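Local coordinates for protein glycoside Hydrolase (Bacteroides uniformis, PDB 5T99) that is a family 2 glycoside hydrolase that binds the galactose-like inhibitor galactoisofagomine and probably cleaves galactosidic linkages in the breakdown of agarose-derived sugars, at residues T495-G503 against Y586-K597; S605-L616 against P628-Y636. One frame throughout, in Å; residues are numbered along the deposited sequence.

Contact 1. Residues T495-G503 against Y586-K597. With GIF (D-galacto-isofagomine), chain C.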
loop_
_atom_site.group_PDB
_atom_site.type_symbol
_atom_site.label_atom_id
_atom_site.label_comp_id
_atom_site.label_asym_id
_atom_site.label_seq_id
_atom_site.Cartn_x
_atom_site.Cartn_y
_atom_site.Cartn_z
ATOM N N THR A 495 5.060 12.771 8.714
ATOM C CA THR A 495 5.846 13.022 9.923
ATOM C C THR A 495 7.191 12.290 9.936
ATOM O O THR A 495 7.379 11.267 9.264
ATOM C CB THR A 495 5.046 12.683 11.207
ATOM O OG1 THR A 495 4.718 11.286 11.248
ATOM C CG2 THR A 495 3.755 13.487 11.280
ATOM N N SER A 496 8.101 12.850 10.729
ATOM C CA SER A 496 9.451 12.346 10.965
ATOM C C SER A 496 10.377 12.542 9.762
ATOM O O SER A 496 11.119 13.494 9.743
ATOM C CB SER A 496 9.455 10.888 11.466
ATOM O OG SER A 496 10.734 10.535 11.956
ATOM N N SER A 497 10.307 11.666 8.760
ATOM C CA SER A 497 11.335 11.560 7.698
ATOM C C SER A 497 12.763 11.280 8.224
ATOM O O SER A 497 13.753 11.557 7.545
ATOM C CB SER A 497 11.302 12.772 6.741
ATOM O OG SER A 497 10.537 12.474 5.587
ATOM N N CYS A 498 12.842 10.680 9.413
ATOM C CA CYS A 498 14.076 10.159 9.967
ATOM C C CYS A 498 14.546 9.037 9.046
ATOM O O CYS A 498 13.736 8.288 8.481
ATOM C CB CYS A 498 13.813 9.623 11.381
ATOM S SG CYS A 498 15.268 9.122 12.336
ATOM N N THR A 499 15.856 8.942 8.873
ATOM C CA THR A 499 16.453 7.955 7.987
ATOM C C THR A 499 17.358 7.010 8.768
ATOM O O THR A 499 17.968 7.402 9.771
ATOM C CB THR A 499 17.262 8.645 6.876
ATOM O OG1 THR A 499 18.202 9.556 7.461
ATOM C CG2 THR A 499 16.333 9.414 5.965
ATOM N N SER A 500 17.448 5.774 8.284
ATOM C CA SER A 500 18.360 4.777 8.833
ATOM C C SER A 500 18.574 3.633 7.849
ATOM O O SER A 500 17.759 3.414 6.949
ATOM C CB SER A 500 17.841 4.235 10.163
ATOM O OG SER A 500 16.562 3.650 10.037
ATOM N N SER A 501 19.701 2.944 7.997
ATOM C CA SER A 501 19.950 1.677 7.307
ATOM C C SER A 501 19.849 0.577 8.361
ATOM O O SER A 501 20.325 0.762 9.485
ATOM C CB SER A 501 21.336 1.666 6.657
ATOM O OG SER A 501 21.513 2.768 5.771
ATOM N N ARG A 502 19.220 -0.546 8.002
ATOM C CA ARG A 502 19.020 -1.680 8.921
ATOM C C ARG A 502 20.346 -2.200 9.455
ATOM O O ARG A 502 21.227 -2.530 8.669
ATOM C CB ARG A 502 18.302 -2.841 8.208
ATOM C CG ARG A 502 17.938 -4.007 9.129
ATOM C CD ARG A 502 17.018 -5.017 8.452
ATOM N NE ARG A 502 17.579 -5.502 7.197
ATOM C CZ ARG A 502 18.577 -6.381 7.083
ATOM N NH1 ARG A 502 19.155 -6.918 8.156
ATOM N NH2 ARG A 502 19.006 -6.730 5.871
ATOM N N GLY A 503 20.473 -2.271 10.776
ATOM C CA GLY A 503 21.646 -2.855 11.417
ATOM C C GLY A 503 22.985 -2.156 11.197
ATOM O O GLY A 503 24.026 -2.798 11.291
ATOM N N TYR A 586 15.755 5.361 2.642
ATOM C CA TYR A 586 16.136 5.060 4.013
ATOM C C TYR A 586 15.061 5.483 5.040
ATOM O O TYR A 586 15.224 5.264 6.253
ATOM C CB TYR A 586 17.435 5.804 4.346
ATOM C CG TYR A 586 18.615 5.498 3.444
ATOM C CD1 TYR A 586 19.624 4.619 3.850
ATOM C CD2 TYR A 586 18.741 6.116 2.198
ATOM C CE1 TYR A 586 20.715 4.351 3.037
ATOM C CE2 TYR A 586 19.824 5.848 1.377
ATOM C CZ TYR A 586 20.810 4.972 1.809
ATOM O OH TYR A 586 21.871 4.708 0.989
ATOM N N PHE A 587 13.966 6.073 4.561
ATOM C CA PHE A 587 12.909 6.625 5.428
ATOM C C PHE A 587 12.082 5.547 6.143
ATOM O O PHE A 587 11.457 5.813 7.165
ATOM C CB PHE A 587 11.945 7.491 4.601
ATOM C CG PHE A 587 12.560 8.742 4.032
ATOM C CD1 PHE A 587 13.019 9.747 4.865
ATOM C CD2 PHE A 587 12.624 8.936 2.654
ATOM C CE1 PHE A 587 13.566 10.910 4.342
ATOM C CE2 PHE A 587 13.169 10.098 2.121
ATOM C CZ PHE A 587 13.647 11.087 2.970
ATOM N N GLY A 588 12.054 4.348 5.578
ATOM C CA GLY A 588 11.237 3.257 6.090
ATOM C C GLY A 588 11.601 2.838 7.500
ATOM O O GLY A 588 12.780 2.763 7.843
ATOM N N ALA A 589 10.582 2.592 8.322
ATOM C CA ALA A 589 10.772 1.914 9.603
ATOM C C ALA A 589 11.136 0.436 9.388
ATOM O O ALA A 589 11.815 -0.176 10.220
ATOM C CB ALA A 589 9.517 2.033 10.444
ATOM N N VAL A 590 10.661 -0.119 8.277
ATOM C CA VAL A 590 10.958 -1.477 7.850
ATOM C C VAL A 590 11.665 -1.332 6.511
ATOM O O VAL A 590 11.305 -0.457 5.720
ATOM C CB VAL A 590 9.650 -2.299 7.719
ATOM C CG1 VAL A 590 9.902 -3.702 7.190
ATOM C CG2 VAL A 590 8.941 -2.385 9.074
ATOM N N ASP A 591 12.675 -2.168 6.257
ATOM C CA ASP A 591 13.474 -2.066 5.022
ATOM C C ASP A 591 12.709 -2.587 3.807
ATOM O O ASP A 591 11.621 -3.158 3.939
ATOM C CB ASP A 591 14.870 -2.725 5.188
ATOM C CG ASP A 591 14.877 -4.256 4.970
ATOM O OD1 ASP A 591 13.880 -4.873 4.524
ATOM O OD2 ASP A 591 15.931 -4.855 5.240
ATOM N N LEU A 592 13.296 -2.409 2.631
ATOM C CA LEU A 592 12.629 -2.709 1.354
ATOM C C LEU A 592 12.223 -4.176 1.146
ATOM O O LEU A 592 11.314 -4.457 0.353
ATOM C CB LEU A 592 13.542 -2.274 0.213
ATOM C CG LEU A 592 13.020 -2.173 -1.214
ATOM C CD1 LEU A 592 11.986 -1.060 -1.316
ATOM C CD2 LEU A 592 14.193 -1.922 -2.157
ATOM N N CYS A 593 12.889 -5.112 1.826
ATOM C CA CYS A 593 12.532 -6.541 1.715
ATOM C C CYS A 593 11.684 -7.032 2.911
ATOM O O CYS A 593 11.413 -8.226 3.041
ATOM C CB CYS A 593 13.792 -7.407 1.496
ATOM S SG CYS A 593 14.882 -7.575 2.931
ATOM N N GLY A 594 11.247 -6.106 3.759
ATOM C CA GLY A 594 10.344 -6.408 4.856
ATOM C C GLY A 594 11.007 -6.782 6.167
ATOM O O GLY A 594 10.355 -7.388 7.020
ATOM N N LEU A 595 12.279 -6.415 6.350
ATOM C CA LEU A 595 12.968 -6.654 7.622
ATOM C C LEU A 595 12.940 -5.399 8.488
ATOM O O LEU A 595 13.308 -4.319 8.022
ATOM C CB LEU A 595 14.404 -7.143 7.402
ATOM C CG LEU A 595 14.487 -8.536 6.769
ATOM C CD1 LEU A 595 15.897 -8.817 6.279
ATOM C CD2 LEU A 595 14.020 -9.618 7.737
ATOM N N PRO A 596 12.477 -5.530 9.748
ATOM C CA PRO A 596 12.344 -4.331 10.575
ATOM C C PRO A 596 13.710 -3.745 10.950
ATOM O O PRO A 596 14.643 -4.495 11.271
ATOM C CB PRO A 596 11.603 -4.843 11.822
ATOM C CG PRO A 596 11.970 -6.285 11.918
ATOM C CD PRO A 596 12.150 -6.759 10.500
ATOM N N LYS A 597 13.819 -2.420 10.886
ATOM C CA LYS A 597 14.973 -1.713 11.431
ATOM C C LYS A 597 14.671 -1.494 12.894
ATOM O O LYS A 597 13.570 -1.825 13.358
ATOM C CB LYS A 597 15.168 -0.376 10.733
ATOM C CG LYS A 597 15.350 -0.466 9.226
ATOM C CD LYS A 597 15.335 0.918 8.589
ATOM C CE LYS A 597 15.223 0.824 7.068
ATOM N NZ LYS A 597 15.006 2.129 6.379
HETATM C C GIF C . 6.809 14.217 0.242
HETATM N N GIF C . 7.362 14.843 1.433
HETATM O O GIF C . 11.253 13.550 3.035
HETATM C C1 GIF C . 7.329 12.799 0.111
HETATM O O1 GIF C . 9.445 13.430 -0.838
HETATM C C2 GIF C . 8.847 12.742 0.259
HETATM O O2 GIF C . 6.957 12.281 -1.165
HETATM C C3 GIF C . 9.309 13.367 1.572
HETATM C C4 GIF C . 8.790 14.796 1.695
HETATM C C5 GIF C . 10.835 13.347 1.678
#

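Contact 2. Residues S605-L616 against P628-Y636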
loop_
_atom_site.group_PDB
_atom_site.type_symbol
_atom_site.label_atom_id
_atom_site.label_comp_id
_atom_site.label_asym_id
_atom_site.label_seq_id
_atom_site.Cartn_x
_atom_site.Cartn_y
_atom_site.Cartn_z
ATOM N N SER A 605 7.012 0.192 20.493
ATOM C CA SER A 605 7.016 0.585 21.914
ATOM C C SER A 605 5.994 1.667 22.254
ATOM O O SER A 605 5.519 1.728 23.383
ATOM C CB SER A 605 8.412 1.054 22.352
ATOM O OG SER A 605 8.706 2.385 21.937
ATOM N N GLN A 606 5.688 2.532 21.290
ATOM C CA GLN A 606 4.753 3.646 21.478
ATOM C C GLN A 606 3.301 3.304 21.113
ATOM O O GLN A 606 2.383 3.904 21.650
ATOM C CB GLN A 606 5.229 4.840 20.628
ATOM C CG GLN A 606 4.480 6.156 20.815
ATOM C CD GLN A 606 4.617 6.757 22.206
ATOM O OE1 GLN A 606 5.318 6.221 23.078
ATOM N NE2 GLN A 606 3.961 7.895 22.417
ATOM N N TRP A 607 3.107 2.340 20.212
ATOM C CA TRP A 607 1.813 2.082 19.570
ATOM C C TRP A 607 1.121 0.747 19.880
ATOM O O TRP A 607 0.021 0.534 19.394
ATOM C CB TRP A 607 1.996 2.190 18.051
ATOM C CG TRP A 607 2.162 3.591 17.537
ATOM C CD1 TRP A 607 1.997 4.768 18.228
ATOM C CD2 TRP A 607 2.464 3.959 16.195
ATOM N NE1 TRP A 607 2.193 5.831 17.394
ATOM C CE2 TRP A 607 2.472 5.364 16.138
ATOM C CE3 TRP A 607 2.718 3.229 15.026
ATOM C CZ2 TRP A 607 2.734 6.058 14.966
ATOM C CZ3 TRP A 607 2.967 3.925 13.854
ATOM C CH2 TRP A 607 2.973 5.328 13.837
ATOM N N THR A 608 1.746 -0.144 20.652
ATOM C CA THR A 608 1.139 -1.427 21.016
ATOM C C THR A 608 1.156 -1.605 22.519
ATOM O O THR A 608 1.974 -1.018 23.196
ATOM C CB THR A 608 1.866 -2.618 20.360
ATOM O OG1 THR A 608 3.177 -2.780 20.919
ATOM C CG2 THR A 608 1.981 -2.423 18.862
ATOM N N ASP A 609 0.236 -2.423 23.023
ATOM C CA ASP A 609 0.101 -2.731 24.455
ATOM C C ASP A 609 0.779 -4.035 24.889
ATOM O O ASP A 609 1.136 -4.182 26.051
ATOM C CB ASP A 609 -1.386 -2.818 24.828
ATOM C CG ASP A 609 -2.101 -1.488 24.678
ATOM O OD1 ASP A 609 -1.545 -0.451 25.116
ATOM O OD2 ASP A 609 -3.222 -1.487 24.118
ATOM N N LYS A 610 0.922 -4.979 23.967
ATOM C CA LYS A 610 1.506 -6.273 24.268
ATOM C C LYS A 610 2.986 -6.091 24.693
ATOM O O LYS A 610 3.780 -5.529 23.929
ATOM C CB LYS A 610 1.376 -7.196 23.057
ATOM C CG LYS A 610 1.706 -8.646 23.341
ATOM C CD LYS A 610 1.574 -9.483 22.079
ATOM C CE LYS A 610 1.985 -10.931 22.336
ATOM N NZ LYS A 610 3.440 -11.064 22.657
ATOM N N PRO A 611 3.349 -6.533 25.921
ATOM C CA PRO A 611 4.674 -6.187 26.456
ATOM C C PRO A 611 5.821 -6.568 25.526
ATOM O O PRO A 611 5.829 -7.648 24.960
ATOM C CB PRO A 611 4.738 -6.982 27.761
ATOM C CG PRO A 611 3.312 -7.095 28.184
ATOM C CD PRO A 611 2.553 -7.295 26.909
ATOM N N MET A 612 6.750 -5.652 25.323
ATOM C CA MET A 612 7.910 -5.923 24.476
ATOM C C MET A 612 9.127 -5.147 24.971
ATOM O O MET A 612 9.048 -4.256 25.844
ATOM C CB MET A 612 7.624 -5.621 22.985
ATOM C CG MET A 612 7.170 -4.187 22.673
ATOM S SD MET A 612 8.411 -2.853 22.779
ATOM C CE MET A 612 9.576 -3.363 21.521
ATOM N N VAL A 613 10.259 -5.523 24.410
ATOM C CA VAL A 613 11.505 -4.876 24.709
ATOM C C VAL A 613 12.408 -5.178 23.522
ATOM O O VAL A 613 12.320 -6.258 22.916
ATOM C CB VAL A 613 12.083 -5.361 26.064
ATOM C CG1 VAL A 613 12.527 -6.818 25.989
ATOM C CG2 VAL A 613 13.229 -4.472 26.517
ATOM N N HIS A 614 13.218 -4.199 23.154
ATOM C CA HIS A 614 14.148 -4.352 22.042
ATOM C C HIS A 614 15.411 -3.574 22.369
ATOM O O HIS A 614 15.343 -2.501 22.980
ATOM C CB HIS A 614 13.512 -3.862 20.739
ATOM C CG HIS A 614 14.463 -3.756 19.589
ATOM N ND1 HIS A 614 14.705 -4.801 18.725
ATOM C CD2 HIS A 614 15.204 -2.716 19.139
ATOM C CE1 HIS A 614 15.565 -4.416 17.799
ATOM N NE2 HIS A 614 15.881 -3.152 18.027
ATOM N N ILE A 615 16.544 -4.126 21.950
ATOM C CA ILE A 615 17.851 -3.615 22.321
ATOM C C ILE A 615 18.655 -3.355 21.046
ATOM O O ILE A 615 18.493 -4.054 20.029
ATOM C CB ILE A 615 18.578 -4.570 23.308
ATOM C CG1 ILE A 615 19.922 -3.985 23.737
ATOM C CG2 ILE A 615 18.780 -5.955 22.706
ATOM C CD1 ILE A 615 20.510 -4.654 24.962
ATOM N N LEU A 616 19.469 -2.305 21.104
ATOM C CA LEU A 616 20.408 -1.976 20.044
ATOM C C LEU A 616 21.628 -1.270 20.667
ATOM O O LEU A 616 21.486 -0.642 21.723
ATOM C CB LEU A 616 19.731 -1.158 18.917
ATOM C CG LEU A 616 18.953 0.174 19.006
ATOM C CD1 LEU A 616 17.887 0.193 20.084
ATOM C CD2 LEU A 616 19.865 1.382 19.117
ATOM N N PRO A 628 27.014 3.189 23.172
ATOM C CA PRO A 628 25.714 3.662 23.658
ATOM C C PRO A 628 24.674 2.578 23.395
ATOM O O PRO A 628 24.551 2.120 22.257
ATOM C CB PRO A 628 25.438 4.924 22.818
ATOM C CG PRO A 628 26.681 5.197 22.046
ATOM C CD PRO A 628 27.441 3.914 21.959
ATOM N N VAL A 629 23.980 2.139 24.439
ATOM C CA VAL A 629 23.007 1.055 24.305
ATOM C C VAL A 629 21.632 1.627 24.589
ATOM O O VAL A 629 21.394 2.187 25.656
ATOM C CB VAL A 629 23.328 -0.144 25.235
ATOM C CG1 VAL A 629 22.159 -1.124 25.324
ATOM C CG2 VAL A 629 24.568 -0.867 24.730
ATOM N N TYR A 630 20.744 1.483 23.608
ATOM C CA TYR A 630 19.379 1.994 23.658
ATOM C C TYR A 630 18.414 0.817 23.794
ATOM O O TYR A 630 18.622 -0.248 23.195
ATOM C CB TYR A 630 19.090 2.793 22.388
ATOM C CG TYR A 630 19.710 4.191 22.310
ATOM C CD1 TYR A 630 19.472 5.002 21.199
ATOM C CD2 TYR A 630 20.500 4.725 23.344
ATOM C CE1 TYR A 630 20.016 6.280 21.100
ATOM C CE2 TYR A 630 21.027 6.003 23.258
ATOM C CZ TYR A 630 20.787 6.774 22.133
ATOM O OH TYR A 630 21.323 8.032 22.043
ATOM N N VAL A 631 17.394 0.994 24.625
ATOM C CA VAL A 631 16.334 0.003 24.770
ATOM C C VAL A 631 14.997 0.688 24.549
ATOM O O VAL A 631 14.733 1.745 25.134
ATOM C CB VAL A 631 16.364 -0.689 26.152
ATOM C CG1 VAL A 631 15.086 -1.496 26.407
ATOM C CG2 VAL A 631 17.589 -1.589 26.263
ATOM N N TYR A 632 14.172 0.072 23.697
ATOM C CA TYR A 632 12.797 0.517 23.454
ATOM C C TYR A 632 11.829 -0.501 24.062
ATOM O O TYR A 632 11.892 -1.685 23.747
ATOM C CB TYR A 632 12.540 0.691 21.947
ATOM C CG TYR A 632 13.562 1.548 21.200
ATOM C CD1 TYR A 632 14.166 2.657 21.801
ATOM C CD2 TYR A 632 13.903 1.261 19.875
ATOM C CE1 TYR A 632 15.089 3.429 21.117
ATOM C CE2 TYR A 632 14.826 2.038 19.181
ATOM C CZ TYR A 632 15.414 3.117 19.810
ATOM O OH TYR A 632 16.325 3.888 19.135
ATOM N N THR A 633 10.959 -0.041 24.947
ATOM C CA THR A 633 9.995 -0.904 25.607
ATOM C C THR A 633 8.723 -0.118 25.890
ATOM O O THR A 633 8.764 1.105 26.011
ATOM C CB THR A 633 10.543 -1.466 26.943
ATOM O OG1 THR A 633 9.598 -2.382 27.525
ATOM C CG2 THR A 633 10.798 -0.358 27.949
ATOM N N ASN A 634 7.608 -0.839 26.001
ATOM C CA ASN A 634 6.343 -0.274 26.488
ATOM C C ASN A 634 6.117 -0.564 27.975
ATOM O O ASN A 634 5.076 -0.211 28.520
ATOM C CB ASN A 634 5.145 -0.739 25.645
ATOM C CG ASN A 634 5.095 -2.246 25.444
ATOM O OD1 ASN A 634 5.931 -2.993 25.970
ATOM N ND2 ASN A 634 4.113 -2.704 24.664
ATOM N N CYS A 635 7.095 -1.178 28.635
ATOM C CA CYS A 635 7.013 -1.472 30.074
ATOM C C CYS A 635 7.492 -0.308 30.951
ATOM O O CYS A 635 8.185 0.595 30.500
ATOM C CB CYS A 635 7.819 -2.732 30.402
ATOM S SG CYS A 635 7.307 -4.194 29.480
ATOM N N TYR A 636 7.105 -0.352 32.213
ATOM C CA TYR A 636 7.433 0.695 33.167
ATOM C C TYR A 636 8.950 0.979 33.274
ATOM O O TYR A 636 9.350 2.149 33.358
ATOM C CB TYR A 636 6.841 0.330 34.524
ATOM C CG TYR A 636 7.303 1.191 35.658
ATOM C CD1 TYR A 636 6.730 2.441 35.885
ATOM C CD2 TYR A 636 8.313 0.755 36.519
ATOM C CE1 TYR A 636 7.157 3.243 36.934
ATOM C CE2 TYR A 636 8.738 1.543 37.573
ATOM C CZ TYR A 636 8.165 2.788 37.775
ATOM O OH TYR A 636 8.598 3.579 38.824
HETATM O O HOH W 1 10.542 2.907 24.042
#

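Contact 1. Residues T495-G503 against Y586-K597
Arg502 and Asp591 anchor the buried end of this contact. Arg502 NE meets Asp591 OD2 at 2.6 Å on the anti side of the carboxylate, 32° out of its plane, in a salt bridge whose guanidinium and carboxylate planes stand 72° apart. Leu595 CD1 lies over one guanidinium face. The carboxylate is pinned in turn: its OD1 takes Cys593 N (an Asx turn) and Leu595 N from opposite faces of its plane. Alongside, Lys597 runs extended beyond CG and delivers NZ to Ser500 O (3.1 Å) and Gly588 O (2.7 Å), with Asp557 balancing the charge. Ser500 N donates to Tyr586 O at 3.1 Å.

The partly exposed aromatic side relies instead on van der Waals contacts. Tyr586 turns a ring edge to Ser500 O and Ser501 OG, a hydroxyl hydrogen-bonded to Gln519. Phe587 lies beside Thr499, whose CG2 approaches Phe587 CD1 at 3.5 Å, with Ser497 O at the ring edge. Ser497 OG, also hydrogen-bonded to Tyr473, shares a hydrogen bond of 2.9 Å with GIF O, the hydroxymethyl oxygen of galactoisofagomine. Thus two loops after barrel strands meet beside the sugar pocket of a family 2 TIM barrel, which Ser497 and Phe587 reach.

Contact 2. Residues S605-L616 against P628-Y636
His614 pairs with Tyr632 and Leu616 with Tyr630 as hydrogen-bonded antiparallel pairs, with non-hydrogen-bonded Ile615–Val631 between them, in strands 613-616 and 628-633 whose axes approach to 4.7 Å at 163°. On the face carrying His614 and Tyr632, Leu616 CD1 rests over the Tyr632 ring, 4.0 Å from its centroid and offset toward the rim, a CH-pi contact; the other methyl, CD2, meets Tyr630 CB. The reverse face is mainly aliphatic: Val613 CG2 lies 3.5 Å from Val631 CG1, and Ile615 CD1 reaches Val629 CG1.

Past the strands, Asn634 staples the helix-to-strand connection. With CG between its backbone N and carbonyl carbon (chi1 50°), the amide faces the turn, and ND2 gives one N-H to Thr608 O (3.1 Å) and the other to Lys610 O (2.9 Å). Both acceptors lie in the amide plane, although the nitrogen stands above each of their carbonyl planes. OD1 receives Met612 N at 2.9 Å, so three bonds fix the rotation of the amide. Next to it, Thr633 OG1 donates to Met612 O at 2.6 Å and accepts Cys635 N in an ST turn. A water links Ser605 OG, itself hydrogen-bonded to Leu602 O, to Thr633 N.

Helix 598-607 covers the His614 face, where Tyr601 stacks on the imidazole and NE2 is hydrogen-bonded to Asp598; strand 677-682 pairs with the far edge of 628-633, and strand 687-693 packs against Val613, Val631 and Thr633.

How the contacts relate
The two contacts follow one another along the chain, contact 1 closing before contact 2 opens, with their centres about 17 Å apart and their nearest atoms about 5 Å apart, without touching. Helix 598-607 joins them: it starts directly after Lys597, presses on the loops of contact 1 through residues such as Arg599, Phe600 and Tyr603, and ends inside contact 2. The path therefore leads from the loops of the TIM barrel, beside the sugar pocket, into a hairpin at the edge of a three-stranded antiparallel sheet whose second strand belongs to the DUF4982 region. Together they mark where the barrel passes into the beta-rich part that follows it.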